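Local atomic coordinates of alginate lyase (Sphingomonas sp., PDB entry 2Z42), a protein that probably cleaves the polysaccharide alginate as a lyase, this chain being the alginate lyase family domain of a longer protein. Residues F51-T56 with A202-Q207; K96-P101 with S215-L220. All blocks are in the same frame, centred on the assembly; numbering follows the deposited sequence.

Contact 1 (F51-T56 with A202-Q207); sequences FWAPTT and AGNYVQ. With SO4 (sulfate ion), chain C.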
ATOM      1  N   PHE A  51     -10.733  -2.579  -5.351  1.00  7.50           N
ATOM      2  CA  PHE A  51      -9.776  -1.991  -6.275  1.00  7.46           C
ATOM      3  C   PHE A  51      -9.565  -2.961  -7.425  1.00  7.53           C
ATOM      4  O   PHE A  51      -9.144  -4.106  -7.186  1.00  7.65           O
ATOM      5  CB  PHE A  51      -8.423  -1.858  -5.571  1.00  7.15           C
ATOM      6  CG  PHE A  51      -8.438  -0.996  -4.340  1.00  7.16           C
ATOM      7  CD1 PHE A  51      -8.083   0.349  -4.413  1.00  7.32           C
ATOM      8  CD2 PHE A  51      -8.752  -1.537  -3.085  1.00  6.58           C
ATOM      9  CE1 PHE A  51      -8.065   1.155  -3.265  1.00  7.18           C
ATOM     10  CE2 PHE A  51      -8.743  -0.734  -1.940  1.00  7.27           C
ATOM     11  CZ  PHE A  51      -8.406   0.626  -2.031  1.00  6.94           C
ATOM     12  N   TRP A  52      -9.800  -2.496  -8.649  1.00  9.13           N
ATOM     13  CA  TRP A  52      -9.612  -3.315  -9.863  1.00  8.79           C
ATOM     14  C   TRP A  52      -8.577  -2.640 -10.742  1.00  8.61           C
ATOM     15  O   TRP A  52      -8.629  -1.425 -10.950  1.00  8.75           O
ATOM     16  CB  TRP A  52     -10.929  -3.496 -10.632  1.00  9.32           C
ATOM     17  CG  TRP A  52     -10.747  -4.227 -11.946  1.00 11.07           C
ATOM     18  CD1 TRP A  52     -10.635  -5.580 -12.122  1.00 10.45           C
ATOM     19  CD2 TRP A  52     -10.623  -3.640 -13.249  1.00  9.92           C
ATOM     20  NE1 TRP A  52     -10.465  -5.871 -13.453  1.00 10.09           N
ATOM     21  CE2 TRP A  52     -10.454  -4.704 -14.171  1.00 10.72           C
ATOM     22  CE3 TRP A  52     -10.678  -2.323 -13.732  1.00 11.03           C
ATOM     23  CZ2 TRP A  52     -10.307  -4.487 -15.551  1.00 10.01           C
ATOM     24  CZ3 TRP A  52     -10.543  -2.105 -15.109  1.00  9.37           C
ATOM     25  CH2 TRP A  52     -10.358  -3.190 -15.998  1.00 10.29           C
ATOM     26  N   ALA A  53      -7.633  -3.419 -11.253  1.00  9.07           N
ATOM     27  CA  ALA A  53      -6.617  -2.857 -12.148  1.00  9.50           C
ATOM     28  C   ALA A  53      -6.246  -3.854 -13.221  1.00  9.55           C
ATOM     29  O   ALA A  53      -5.935  -4.978 -12.910  1.00  9.94           O
ATOM     30  CB  ALA A  53      -5.376  -2.453 -11.373  1.00 10.16           C
ATOM     31  N   PRO A  54      -6.272  -3.422 -14.491  1.00 10.12           N
ATOM     32  CA  PRO A  54      -5.855  -4.291 -15.588  1.00 10.80           C
ATOM     33  C   PRO A  54      -4.348  -4.272 -15.811  1.00 10.91           C
ATOM     34  O   PRO A  54      -3.707  -3.233 -15.610  1.00 10.94           O
ATOM     35  CB  PRO A  54      -6.553  -3.671 -16.781  1.00 10.03           C
ATOM     36  CG  PRO A  54      -6.577  -2.211 -16.477  1.00 10.75           C
ATOM     37  CD  PRO A  54      -6.735  -2.105 -14.977  1.00 10.35           C
ATOM     38  N   THR A  55      -3.781  -5.407 -16.229  1.00 10.89           N
ATOM     39  CA  THR A  55      -2.332  -5.474 -16.492  1.00 10.95           C
ATOM     40  C   THR A  55      -1.922  -4.573 -17.658  1.00 10.92           C
ATOM     41  O   THR A  55      -0.753  -4.255 -17.812  1.00 10.95           O
ATOM     42  CB  THR A  55      -1.876  -6.917 -16.777  1.00 11.13           C
ATOM     43  OG1 THR A  55      -2.530  -7.398 -17.957  1.00 12.08           O
ATOM     44  CG2 THR A  55      -2.276  -7.806 -15.604  1.00 10.94           C
ATOM     45  N   THR A  56      -2.905  -4.192 -18.483  1.00 11.55           N
ATOM     46  CA  THR A  56      -2.702  -3.310 -19.633  1.00 12.77           C
ATOM     47  C   THR A  56      -2.805  -1.817 -19.255  1.00 12.50           C
ATOM     48  O   THR A  56      -2.698  -0.922 -20.118  1.00 13.14           O
ATOM     49  CB  THR A  56      -3.753  -3.605 -20.718  1.00 12.80           C
ATOM     50  OG1 THR A  56      -5.044  -3.687 -20.105  1.00 15.39           O
ATOM     51  CG2 THR A  56      -3.452  -4.922 -21.440  1.00 15.40           C
ATOM     52  N   ALA A 202      -2.168   1.487   0.236  1.00  6.38           N
ATOM     53  CA  ALA A 202      -2.981   0.274   0.327  1.00  6.98           C
ATOM     54  C   ALA A 202      -3.911   0.220  -0.854  1.00  6.33           C
ATOM     55  O   ALA A 202      -4.511   1.229  -1.211  1.00  7.74           O
ATOM     56  CB  ALA A 202      -3.772   0.219   1.610  1.00  7.08           C
ATOM     57  N   GLY A 203      -4.040  -0.964  -1.449  1.00  5.90           N
ATOM     58  CA  GLY A 203      -4.938  -1.138  -2.598  1.00  5.87           C
ATOM     59  C   GLY A 203      -4.495  -2.303  -3.449  1.00  5.96           C
ATOM     60  O   GLY A 203      -4.362  -3.422  -2.948  1.00  6.13           O
ATOM     61  N   ASN A 204      -4.253  -2.046  -4.731  1.00  6.18           N
ATOM     62  CA  ASN A 204      -4.038  -3.110  -5.693  1.00  6.28           C
ATOM     63  C   ASN A 204      -2.982  -2.644  -6.675  1.00  6.82           C
ATOM     64  O   ASN A 204      -3.286  -1.934  -7.640  1.00  7.40           O
ATOM     65  CB  ASN A 204      -5.360  -3.399  -6.418  1.00  6.93           C
ATOM     66  CG  ASN A 204      -5.239  -4.527  -7.423  1.00  7.96           C
ATOM     67  OD1 ASN A 204      -4.147  -5.069  -7.634  1.00 10.24           O
ATOM     68  ND2 ASN A 204      -6.367  -4.901  -8.039  1.00  8.22           N
ATOM     69  N   TYR A 205      -1.740  -3.031  -6.402  1.00  6.94           N
ATOM     70  CA  TYR A 205      -0.629  -2.675  -7.279  1.00  7.42           C
ATOM     71  C   TYR A 205      -0.260  -3.977  -8.001  1.00  8.61           C
ATOM     72  O   TYR A 205       0.352  -4.899  -7.427  1.00  8.60           O
ATOM     73  CB  TYR A 205       0.496  -2.104  -6.417  1.00  8.04           C
ATOM     74  CG  TYR A 205       1.796  -1.766  -7.097  1.00  8.02           C
ATOM     75  CD1 TYR A 205       1.840  -1.290  -8.412  1.00 10.43           C
ATOM     76  CD2 TYR A 205       2.998  -1.881  -6.388  1.00 10.43           C
ATOM     77  CE1 TYR A 205       3.058  -0.968  -9.012  1.00 10.49           C
ATOM     78  CE2 TYR A 205       4.205  -1.551  -6.973  1.00  9.14           C
ATOM     79  CZ  TYR A 205       4.231  -1.110  -8.284  1.00 10.41           C
ATOM     80  OH  TYR A 205       5.433  -0.779  -8.858  1.00 11.79           O
ATOM     81  N   VAL A 206      -0.719  -4.073  -9.241  1.00  8.85           N
ATOM     82  CA  VAL A 206      -0.765  -5.362  -9.929  1.00  9.61           C
ATOM     83  C   VAL A 206       0.602  -5.727 -10.527  1.00  9.18           C
ATOM     84  O   VAL A 206       1.089  -5.026 -11.401  1.00  9.61           O
ATOM     85  CB  VAL A 206      -1.932  -5.428 -10.962  1.00 10.30           C
ATOM     86  CG1 VAL A 206      -1.801  -4.378 -12.050  1.00 12.52           C
ATOM     87  CG2 VAL A 206      -2.001  -6.790 -11.587  1.00 11.12           C
ATOM     88  N   GLN A 207       1.230  -6.817 -10.048  1.00  8.72           N
ATOM     89  CA  GLN A 207       2.607  -7.133 -10.475  1.00  9.42           C
ATOM     90  C   GLN A 207       2.628  -7.921 -11.778  1.00 10.11           C
ATOM     91  O   GLN A 207       3.178  -9.038 -11.839  1.00 10.35           O
ATOM     92  CB  GLN A 207       3.370  -7.883  -9.382  1.00  9.09           C
ATOM     93  CG  GLN A 207       3.340  -7.175  -8.045  1.00  8.85           C
ATOM     94  CD  GLN A 207       4.035  -5.819  -8.072  1.00 10.72           C
ATOM     95  OE1 GLN A 207       5.267  -5.739  -8.129  1.00 12.14           O
ATOM     96  NE2 GLN A 207       3.244  -4.737  -8.028  1.00 10.35           N
TER
HETATM   97  S   SO4 C 402       8.699  -0.545  -7.653  1.00 60.78           S
HETATM   98  O1  SO4 C 402       7.584  -1.197  -6.968  1.00 60.02           O
HETATM   99  O2  SO4 C 402       8.229   0.097  -8.879  1.00 60.98           O
HETATM  100  O3  SO4 C 402       9.299   0.469  -6.791  1.00 60.68           O
HETATM  101  O4  SO4 C 402       9.715  -1.539  -7.985  1.00 60.97           O
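Phe51 and Ala53 face Asn204 and Val206 across the interior of a beta-sandwich, the jelly-roll fold of the concanavalin clan. Strand 49-54 belongs to one sheet and strand 204-206 to the other; the two segments' axes pass 7.2 Å apart at 16°, and residues as small as Ala53 and Gly203 go with so close an approach.

The apolar contacts begin with the Phe51 ring, which lies flat on the backbone of Gly203. Gly203 CA sits 3.6 Å from the ring centroid, almost on its normal, a CH-pi contact. Glycine suits this corner twice over, since a CB would crowd Phe51 CE1 and also the carbonyl oxygen of Ala202. Cutting Phe51 back to an alanine here would probably leave a gap over Gly203 CA and beside Phe41, Leu70 and Leu220, which also touch its side chain. Further along, the small Ala53 CB lies 4.1 Å from Val206 CG1, and the side chains of Thr55 and Val206 cross at about a right angle, touching through Thr55 CG2 and Val206 CG2.

The single polar link is Asn204 ND2 to Phe51 O, 3.0 Å and fairly straight at 160°. With CG anti to the backbone N (chi1 -179°), the amide reaches towards strand 49-54 and donates from above the carbonyl plane; ND2 also makes a weak bond to Ala216 O.

Tyr205 points the other way, its ring lying beneath Gln207 NE2, which bonds to Tyr205 O. Its hydroxyl donates to sulfate O1, 2.9 Å from Tyr205 OH.

Contact 2 (K96-P101 with S215-L220); sequences KTVQLP and SAIAKL
The flat carboxamide of Gln99 meets Ser215 in its own plane: NE2 points at Ser215 O, 3.1 Å away along a nearly straight N-H (173°), yet approaches that carbonyl from above rather than on a lone pair. At the other corner of the amide, OE1 touches Ile217 CD1. Gln99 reaches Ser215 because its chain is extended, with CG anti to the backbone N (chi1 179°); a glutamine has just the length and the N-H for this.

Behind it the backbones pair antiparallel, broken by a classic beta bulge. Val98 and Gln99 both face Ile217, whose carbonyl oxygen is gripped twice, by Val98 N at 2.9 Å and by Gln99 N at 3.3 Å, the latter in the carbonyl plane on a lone pair. Ile217 N returns a bond to Gln99 O. Before the bulge, Lys96 and Lys219 form a hydrogen-bonded pair, and beyond it a water joins Leu100 O to Ser215 N.

The extra residue brings Val98 CG1 to 3.8 Å from Ile217 CG2 and against the methylenes of Lys219, on the face that also carries Gln99. Lys219 NZ meanwhile forms salt bridges with Asp44 and Asp46. On the inner face, Pro101 CD packs on Ala216 CB, 3.9 Å apart, and Thr97 OG1 bonds to Tyr162 OH.

Strand 215-228 lies between strands 88-99 and 49-54, while Thr97, Pro101 and Ala216 pack on Ile106 of strand 105-114 in the opposing sheet.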
ATOM      1  N   LYS A  96      -9.039  -8.873   1.565  1.00 11.05           N
ATOM      2  CA  LYS A  96      -8.810 -10.133   0.853  1.00 11.68           C
ATOM      3  C   LYS A  96      -8.487  -9.834  -0.596  1.00 11.30           C
ATOM      4  O   LYS A  96      -8.831  -8.770  -1.118  1.00 10.96           O
ATOM      5  CB  LYS A  96     -10.029 -11.061   0.932  1.00 12.26           C
ATOM      6  CG  LYS A  96     -11.264 -10.524   0.239  1.00 13.65           C
ATOM      7  CD  LYS A  96     -12.387 -11.552   0.186  1.00 14.44           C
ATOM      8  CE  LYS A  96     -12.784 -11.983   1.576  1.00 17.83           C
ATOM      9  NZ  LYS A  96     -13.460 -13.324   1.544  1.00 22.70           N
ATOM     10  N   THR A  97      -7.804 -10.765  -1.243  1.00 11.43           N
ATOM     11  CA  THR A  97      -7.519 -10.647  -2.661  1.00 11.79           C
ATOM     12  C   THR A  97      -8.445 -11.625  -3.340  1.00 12.99           C
ATOM     13  O   THR A  97      -8.452 -12.806  -2.984  1.00 12.87           O
ATOM     14  CB  THR A  97      -6.042 -10.956  -2.959  1.00 12.10           C
ATOM     15  OG1 THR A  97      -5.243  -9.873  -2.463  1.00 11.15           O
ATOM     16  CG2 THR A  97      -5.795 -11.140  -4.451  1.00 11.53           C
ATOM     17  N   VAL A  98      -9.232 -11.135  -4.298  1.00 13.39           N
ATOM     18  CA  VAL A  98     -10.249 -11.974  -4.941  1.00 14.95           C
ATOM     19  C   VAL A  98      -9.852 -12.509  -6.326  1.00 14.67           C
ATOM     20  O   VAL A  98     -10.267 -13.612  -6.719  1.00 15.63           O
ATOM     21  CB  VAL A  98     -11.717 -11.359  -4.871  1.00 16.42           C
ATOM     22  CG1 VAL A  98     -11.834 -10.084  -4.010  1.00 16.84           C
ATOM     23  CG2 VAL A  98     -12.414 -11.291  -6.239  1.00 16.62           C
ATOM     24  N   GLN A  99      -9.039 -11.749  -7.054  1.00 13.87           N
ATOM     25  CA  GLN A  99      -8.606 -12.148  -8.381  1.00 13.22           C
ATOM     26  C   GLN A  99      -7.170 -11.699  -8.645  1.00 12.59           C
ATOM     27  O   GLN A  99      -6.776 -10.584  -8.285  1.00 11.60           O
ATOM     28  CB  GLN A  99      -9.553 -11.572  -9.439  1.00 12.69           C
ATOM     29  CG  GLN A  99      -9.201 -11.903 -10.876  1.00 13.69           C
ATOM     30  CD  GLN A  99     -10.220 -11.364 -11.845  1.00 14.92           C
ATOM     31  OE1 GLN A  99     -11.393 -11.753 -11.821  1.00 16.44           O
ATOM     32  NE2 GLN A  99      -9.789 -10.456 -12.702  1.00 15.78           N
ATOM     33  N   LEU A 100      -6.399 -12.597  -9.260  1.00 12.33           N
ATOM     34  CA  LEU A 100      -5.005 -12.357  -9.570  1.00 11.85           C
ATOM     35  C   LEU A 100      -4.768 -12.187 -11.072  1.00 11.43           C
ATOM     36  O   LEU A 100      -5.542 -12.716 -11.888  1.00 11.59           O
ATOM     37  CB  LEU A 100      -4.152 -13.529  -9.038  1.00 12.02           C
ATOM     38  CG  LEU A 100      -4.070 -13.604  -7.520  1.00 13.28           C
ATOM     39  CD1 LEU A 100      -3.558 -14.996  -7.090  1.00 13.63           C
ATOM     40  CD2 LEU A 100      -3.165 -12.506  -6.984  1.00 13.11           C
ATOM     41  N   PRO A 101      -3.688 -11.479 -11.448  1.00 11.85           N
ATOM     42  CA  PRO A 101      -3.286 -11.412 -12.837  1.00 11.68           C
ATOM     43  C   PRO A 101      -2.564 -12.712 -13.203  1.00 12.42           C
ATOM     44  O   PRO A 101      -2.341 -13.552 -12.337  1.00 12.68           O
ATOM     45  CB  PRO A 101      -2.280 -10.267 -12.839  1.00 12.11           C
ATOM     46  CG  PRO A 101      -1.604 -10.411 -11.516  1.00 11.58           C
ATOM     47  CD  PRO A 101      -2.713 -10.780 -10.571  1.00 11.04           C
ATOM     48  N   SER A 215      -6.296  -9.041 -15.149  1.00 11.70           N
ATOM     49  CA  SER A 215      -6.558  -7.997 -14.166  1.00 11.76           C
ATOM     50  C   SER A 215      -6.641  -8.596 -12.777  1.00 11.36           C
ATOM     51  O   SER A 215      -6.782  -9.817 -12.630  1.00 11.76           O
ATOM     52  CB  SER A 215      -7.867  -7.276 -14.491  1.00 12.23           C
ATOM     53  OG  SER A 215      -8.992  -8.147 -14.359  1.00 12.08           O
ATOM     54  N   ALA A 216      -6.560  -7.732 -11.771  1.00 10.32           N
ATOM     55  CA  ALA A 216      -6.646  -8.172 -10.380  1.00  9.26           C
ATOM     56  C   ALA A 216      -7.715  -7.412  -9.608  1.00  9.10           C
ATOM     57  O   ALA A 216      -8.060  -6.279  -9.958  1.00  7.82           O
ATOM     58  CB  ALA A 216      -5.300  -7.998  -9.687  1.00  8.53           C
ATOM     59  N   ILE A 217      -8.212  -8.040  -8.547  1.00  8.53           N
ATOM     60  CA  ILE A 217      -9.182  -7.403  -7.645  1.00  9.52           C
ATOM     61  C   ILE A 217      -8.700  -7.629  -6.219  1.00  9.90           C
ATOM     62  O   ILE A 217      -8.454  -8.763  -5.822  1.00  9.57           O
ATOM     63  CB  ILE A 217     -10.605  -7.996  -7.813  1.00  9.70           C
ATOM     64  CG1 ILE A 217     -11.129  -7.760  -9.229  1.00  9.84           C
ATOM     65  CG2 ILE A 217     -11.561  -7.444  -6.726  1.00 10.73           C
ATOM     66  CD1 ILE A 217     -12.454  -8.484  -9.525  1.00 10.30           C
ATOM     67  N   ALA A 218      -8.565  -6.543  -5.466  1.00  8.74           N
ATOM     68  CA  ALA A 218      -8.323  -6.609  -4.034  1.00  8.70           C
ATOM     69  C   ALA A 218      -9.394  -5.793  -3.314  1.00  8.35           C
ATOM     70  O   ALA A 218      -9.923  -4.825  -3.860  1.00  9.10           O
ATOM     71  CB  ALA A 218      -6.922  -6.103  -3.692  1.00  8.98           C
ATOM     72  N   LYS A 219      -9.697  -6.205  -2.092  1.00  8.77           N
ATOM     73  CA  LYS A 219     -10.726  -5.578  -1.258  1.00  8.83           C
ATOM     74  C   LYS A 219     -10.170  -5.243   0.120  1.00  8.69           C
ATOM     75  O   LYS A 219      -9.335  -5.997   0.668  1.00  8.55           O
ATOM     76  CB  LYS A 219     -11.890  -6.555  -1.063  1.00  9.92           C
ATOM     77  CG  LYS A 219     -12.788  -6.734  -2.257  1.00 12.44           C
ATOM     78  CD  LYS A 219     -13.955  -7.626  -1.876  1.00 14.17           C
ATOM     79  CE  LYS A 219     -15.021  -7.619  -2.919  1.00 16.76           C
ATOM     80  NZ  LYS A 219     -16.191  -8.434  -2.441  1.00 15.92           N
ATOM     81  N   LEU A 220     -10.683  -4.143   0.682  1.00  8.52           N
ATOM     82  CA  LEU A 220     -10.473  -3.760   2.069  1.00  9.08           C
ATOM     83  C   LEU A 220     -11.797  -3.593   2.822  1.00  9.23           C
ATOM     84  O   LEU A 220     -12.744  -2.975   2.307  1.00  9.05           O
ATOM     85  CB  LEU A 220      -9.684  -2.454   2.169  1.00  9.13           C
ATOM     86  CG  LEU A 220      -8.261  -2.532   1.600  1.00  8.87           C
ATOM     87  CD1 LEU A 220      -7.655  -1.132   1.600  1.00  8.18           C
ATOM     88  CD2 LEU A 220      -7.421  -3.485   2.424  1.00  7.60           C
TER
HETATM   89  O   HOH W   1      -6.784 -12.038 -14.406  1.00 17.74           O

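Contact 1 uses strand 49-54 and contact 2 its sheet neighbour, strand 215-228; the centres of the contacts lie about 8 Å apart. Contact 2 is made within one sheet; contact 1 joins that sheet to the opposing one. Phe51 N lies 2.8 Å from Ala218 O in a probable backbone hydrogen bond, and Trp52 NE1 makes a weak one to Ser215 OG on the outer side. Towards the interior, Val206 of contact 1 packs against both Pro101 and Ala216 of contact 2. The sulfate, probably from the crystallisation liquor, belongs to contact 1 alone: Tyr205 and Ser64 hold it on the far side of strand 204-206, facing away from 96-101 and 215-220.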